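Local coordinates for primase X domain-containing protein (PDB 4WYH) that serves as a noncatalytic subunit of the archaeal eukaryotic-type primase and is needed for efficient primer synthesis, at residues 115-118 with 119-123; 47-50 with 51-55. One frame throughout, in Å; residues are numbered along the deposited sequence.

Contact 1 of 2, residues 115-118 with 119-123; sequences DKEM and YNEII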
loop_
_atom_site.group_PDB
_atom_site.type_symbol
_atom_site.label_atom_id
_atom_site.label_comp_id
_atom_site.label_asym_id
_atom_site.label_seq_id
_atom_site.Cartn_x
_atom_site.Cartn_y
_atom_site.Cartn_z
ATOM N N ASP A 115 -2.479 -7.057 12.142
ATOM C CA ASP A 115 -3.390 -7.226 11.024
ATOM C C ASP A 115 -3.068 -8.504 10.283
ATOM O O ASP A 115 -2.528 -8.488 9.201
ATOM C CB ASP A 115 -3.316 -5.988 10.146
ATOM C CG ASP A 115 -4.429 -5.893 9.103
ATOM O OD1 ASP A 115 -5.206 -6.832 8.818
ATOM O OD2 ASP A 115 -4.461 -4.787 8.510
ATOM N N LYS A 116 -3.426 -9.616 10.895
ATOM C CA LYS A 116 -3.217 -10.908 10.255
ATOM C C LYS A 116 -3.982 -11.064 8.976
ATOM O O LYS A 116 -3.537 -11.763 8.119
ATOM C CB LYS A 116 -3.490 -12.041 11.220
ATOM C CG LYS A 116 -2.542 -12.104 12.405
ATOM C CD LYS A 116 -2.997 -13.106 13.446
ATOM C CE LYS A 116 -1.867 -13.389 14.423
ATOM N NZ LYS A 116 -1.252 -12.182 14.992
ATOM N N GLU A 117 -5.129 -10.431 8.821
ATOM C CA GLU A 117 -5.843 -10.517 7.525
ATOM C C GLU A 117 -4.973 -9.986 6.390
ATOM O O GLU A 117 -4.776 -10.619 5.365
ATOM C CB GLU A 117 -7.209 -9.812 7.602
ATOM C CG GLU A 117 -7.929 -9.780 6.256
ATOM C CD GLU A 117 -9.231 -9.000 6.301
ATOM O OE1 GLU A 117 -9.192 -7.792 6.130
ATOM O OE2 GLU A 117 -10.299 -9.618 6.442
ATOM N N MET A 118 -4.417 -8.802 6.602
ATOM C CA MET A 118 -3.567 -8.194 5.605
ATOM C C MET A 118 -2.288 -9.021 5.467
ATOM O O MET A 118 -1.729 -9.207 4.379
ATOM C CB MET A 118 -3.230 -6.757 6.022
ATOM C CG MET A 118 -2.177 -6.071 5.141
ATOM S SD MET A 118 -1.958 -4.319 5.511
ATOM C CE MET A 118 -0.229 -4.234 5.591
ATOM N N TYR A 119 -1.769 -9.498 6.583
ATOM C CA TYR A 119 -0.501 -10.239 6.558
ATOM C C TYR A 119 -0.686 -11.451 5.650
ATOM O O TYR A 119 0.131 -11.713 4.816
ATOM C CB TYR A 119 -0.115 -10.706 7.932
ATOM C CG TYR A 119 1.236 -11.276 8.039
ATOM C CD1 TYR A 119 2.342 -10.475 8.029
ATOM C CD2 TYR A 119 1.404 -12.672 8.192
ATOM C CE1 TYR A 119 3.621 -11.029 8.128
ATOM C CE2 TYR A 119 2.666 -13.216 8.338
ATOM C CZ TYR A 119 3.766 -12.375 8.306
ATOM O OH TYR A 119 5.037 -12.897 8.437
ATOM N N ASN A 120 -1.739 -12.214 5.864
ATOM C CA ASN A 120 -1.966 -13.374 4.992
ATOM C C ASN A 120 -2.106 -12.973 3.514
ATOM O O ASN A 120 -1.576 -13.624 2.694
ATOM C CB ASN A 120 -3.173 -14.157 5.455
ATOM C CG ASN A 120 -2.865 -15.008 6.669
ATOM O OD1 ASN A 120 -1.699 -15.158 7.042
ATOM N ND2 ASN A 120 -3.867 -15.546 7.304
ATOM N N GLU A 121 -2.805 -11.888 3.195
ATOM C CA GLU A 121 -2.938 -11.492 1.813
ATOM C C GLU A 121 -1.558 -11.153 1.156
ATOM O O GLU A 121 -1.290 -11.477 -0.009
ATOM C CB GLU A 121 -3.961 -10.373 1.686
ATOM C CG GLU A 121 -5.391 -10.780 2.069
ATOM C CD GLU A 121 -6.425 -9.716 1.722
ATOM O OE1 GLU A 121 -6.039 -8.605 1.344
ATOM O OE2 GLU A 121 -7.604 -10.024 1.820
ATOM N N ILE A 122 -0.708 -10.480 1.931
ATOM C CA ILE A 122 0.648 -10.084 1.518
ATOM C C ILE A 122 1.524 -11.310 1.274
ATOM O O ILE A 122 2.105 -11.478 0.221
ATOM C CB ILE A 122 1.278 -9.195 2.609
ATOM C CG1 ILE A 122 0.622 -7.810 2.590
ATOM C CG2 ILE A 122 2.790 -9.070 2.439
ATOM C CD1 ILE A 122 0.990 -6.964 3.789
ATOM N N ILE A 123 1.607 -12.134 2.292
ATOM C CA ILE A 123 2.396 -13.342 2.264
ATOM C C ILE A 123 1.987 -14.239 1.110
ATOM O O ILE A 123 2.832 -14.838 0.477
ATOM C CB ILE A 123 2.199 -14.102 3.607
ATOM C CG1 ILE A 123 2.896 -13.423 4.745
ATOM C CG2 ILE A 123 2.655 -15.529 3.533
ATOM C CD1 ILE A 123 4.291 -12.995 4.478
#
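M118 meets I122 one turn further along helix 116-128, and its side chain carries the apolar part of this contact. At CB the nearest neighbour is the backbone N of Y119. CG is anti to the backbone N (chi1 172°), and M118 CG lies 3.6 Å from I122 CD1. The bend at chi3 then brings the terminal CE of M118 back to I122 CD1, at 3.5 Å, a tight fit for two methyl carbons. CD1 of I122 thus touches M118 at both CG and CE. Outside the segments, I122 reaches W34 and V38 of helix 33-41.

D115 is the N-cap of the helix. D115 OD1 accepts from M118 N at 3.1 Å, and the donor comes from above the carboxylate plane. D115 O accepts from Y119 N at 2.9 Å, in the carbonyl plane. Regular i to i+4 bonds follow, among them I122 N to M118 O at 2.9 Å. On the polar side, E117 OE1 and E121 OE2 stand 5.1 Å apart, and each carboxylate is held elsewhere. E117 pairs with R49, while E121 accepts from S46 OG and from the backbone N of Q44 and D45. D45 is a manganese-binding residue of this protein, though no metal is bound to this chain in the model, so E121 probably helps to shape the loop of that site. On another side of the helix, CG1 of I123 lies 3.6 Å above one face of the Y119 ring, offset toward its rim.

Contact 2 of 2, residues 47-50 with 51-55; sequences RKRF and ILYVA
F50 has its CG anti to the backbone N (chi1 -179°), and V54 has CG1 anti to its own N. These torsions bring ring and branch together one turn apart, crossing at a slant. CE1 of F50 meets V54 CG1 at 3.6 Å. From the same side of the ring plane, the CB of A55 comes within 3.7 Å of F50 CE2. Both groups approach the ring obliquely.

The backbone is unusual here as well. F50 O accepts twice, from V54 N at 3.0 Å and from A55 N at 2.9 Å. The two donors come from opposite faces of the carbonyl plane. The bond from A55 is the straighter, with 166° at the hydrogen against 139° for V54.

Nearer the start of the helix, the bonds are regular i to i+4. Y53 N gives to R49 O at 2.8 Å, and CD2 of the Y53 ring leans on the same oxygen at 3.3 Å. CG of L52 sits over the centre of one face of that ring. Y53 also stacks with W106.

An alanine in place of F50 would probably open a gap beside V54 CG1 and A55 CB. F50 also touches W34, V38 and F77. R47 is anchored by the backbone O atoms of Q44, Y78 and S83, with a cation-pi contact to Y78. The extra residue in the turn at 51-55, with its i to i+5 bond, is characteristic of a pi-type turn within an alpha-helix, here in the central helix of an all-helical domain.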
loop_
_atom_site.group_PDB
_atom_site.type_symbol
_atom_site.label_atom_id
_atom_site.label_comp_id
_atom_site.label_asym_id
_atom_site.label_seq_id
_atom_site.Cartn_x
_atom_site.Cartn_y
_atom_site.Cartn_z
ATOM N N ARG A 47 -6.831 -4.119 0.836
ATOM C CA ARG A 47 -6.285 -3.086 -0.082
ATOM C C ARG A 47 -6.219 -1.711 0.469
ATOM O O ARG A 47 -5.172 -1.087 0.365
ATOM C CB ARG A 47 -7.056 -3.025 -1.408
ATOM C CG ARG A 47 -6.724 -4.135 -2.343
ATOM C CD ARG A 47 -7.699 -4.173 -3.525
ATOM N NE ARG A 47 -9.066 -4.448 -3.081
ATOM C CZ ARG A 47 -10.123 -4.245 -3.841
ATOM N NH1 ARG A 47 -10.009 -3.756 -5.100
ATOM N NH2 ARG A 47 -11.297 -4.558 -3.367
ATOM N N LYS A 48 -7.310 -1.234 1.094
ATOM C CA LYS A 48 -7.320 0.124 1.577
ATOM C C LYS A 48 -6.381 0.303 2.768
ATOM O O LYS A 48 -5.593 1.198 2.815
ATOM C CB LYS A 48 -8.752 0.587 1.850
ATOM C CG LYS A 48 -9.466 0.956 0.561
ATOM C CD LYS A 48 -10.891 1.375 0.859
ATOM C CE LYS A 48 -11.635 1.513 -0.444
ATOM N NZ LYS A 48 -13.055 1.888 -0.188
ATOM N N ARG A 49 -6.401 -0.634 3.696
ATOM C CA ARG A 49 -5.448 -0.579 4.812
ATOM C C ARG A 49 -3.978 -0.681 4.352
ATOM O O ARG A 49 -3.140 0.045 4.866
ATOM C CB ARG A 49 -5.766 -1.723 5.794
ATOM C CG ARG A 49 -7.128 -1.547 6.405
ATOM C CD ARG A 49 -7.289 -2.404 7.671
ATOM N NE ARG A 49 -6.863 -3.796 7.496
ATOM C CZ ARG A 49 -7.669 -4.770 7.144
ATOM N NH1 ARG A 49 -8.897 -4.491 6.833
ATOM N NH2 ARG A 49 -7.235 -6.027 7.051
ATOM N N PHE A 50 -3.682 -1.520 3.357
ATOM C CA PHE A 50 -2.319 -1.652 2.804
ATOM C C PHE A 50 -1.928 -0.313 2.236
ATOM O O PHE A 50 -0.855 0.148 2.465
ATOM C CB PHE A 50 -2.266 -2.711 1.720
ATOM C CG PHE A 50 -0.882 -2.908 1.130
ATOM C CD1 PHE A 50 0.099 -3.477 1.892
ATOM C CD2 PHE A 50 -0.563 -2.434 -0.112
ATOM C CE1 PHE A 50 1.357 -3.666 1.395
ATOM C CE2 PHE A 50 0.728 -2.612 -0.622
ATOM C CZ PHE A 50 1.677 -3.215 0.151
ATOM N N ILE A 51 -2.822 0.351 1.526
ATOM C CA ILE A 51 -2.547 1.732 1.051
ATOM C C ILE A 51 -2.303 2.747 2.163
ATOM O O ILE A 51 -1.313 3.477 2.129
ATOM C CB ILE A 51 -3.681 2.268 0.102
ATOM C CG1 ILE A 51 -3.737 1.461 -1.203
ATOM C CG2 ILE A 51 -3.550 3.787 -0.154
ATOM C CD1 ILE A 51 -5.002 1.771 -2.020
ATOM N N LEU A 52 -3.152 2.781 3.164
ATOM C CA LEU A 52 -2.993 3.752 4.238
ATOM C C LEU A 52 -1.732 3.508 5.077
ATOM O O LEU A 52 -1.015 4.440 5.392
ATOM C CB LEU A 52 -4.210 3.735 5.144
ATOM C CG LEU A 52 -4.249 4.669 6.343
ATOM C CD1 LEU A 52 -4.035 6.105 5.875
ATOM C CD2 LEU A 52 -5.545 4.500 7.098
ATOM N N TYR A 53 -1.452 2.244 5.412
ATOM C CA TYR A 53 -0.446 1.933 6.442
ATOM C C TYR A 53 0.893 1.600 5.889
ATOM O O TYR A 53 1.906 1.712 6.615
ATOM C CB TYR A 53 -0.969 0.844 7.484
ATOM C CG TYR A 53 -2.183 1.289 8.280
ATOM C CD1 TYR A 53 -2.070 2.246 9.238
ATOM C CD2 TYR A 53 -3.458 0.752 8.049
ATOM C CE1 TYR A 53 -3.183 2.686 9.928
ATOM C CE2 TYR A 53 -4.578 1.198 8.706
ATOM C CZ TYR A 53 -4.442 2.186 9.634
ATOM O OH TYR A 53 -5.506 2.626 10.358
ATOM N N VAL A 54 0.943 1.200 4.614
ATOM C CA VAL A 54 2.145 0.699 4.045
ATOM C C VAL A 54 2.519 1.397 2.728
ATOM O O VAL A 54 3.531 2.090 2.667
ATOM C CB VAL A 54 2.072 -0.847 3.876
ATOM C CG1 VAL A 54 3.367 -1.365 3.322
ATOM C CG2 VAL A 54 1.658 -1.513 5.185
ATOM N N ALA A 55 1.740 1.207 1.679
ATOM C CA ALA A 55 2.207 1.564 0.361
ATOM C C ALA A 55 2.373 3.060 0.177
ATOM O O ALA A 55 3.383 3.506 -0.357
ATOM C CB ALA A 55 1.280 0.998 -0.678
#

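In the fold
From the N terminus, helix 33-41 leads through the loop with D45 into helix 47-63, which holds contact 2. Helices 67-78, 88-101 and 108-114 follow, then helix 116-128 with contact 1. Both contacts are local and close no long loop. They stand in series, neither nested nor crossed, with centres about 11 Å apart. In space the two helices meet. R49 forms salt bridges from NE to D115 OD2 and from NH2 to E117 OE1, each 2.8 Å, so helix 47-63 grips the start of helix 116-128. Deeper in, M118 CE packs against V54 CG2 and F50 CD1. Helix 33-41 touches both contacts, through I122 in contact 1 and through F50 and V54 in contact 2.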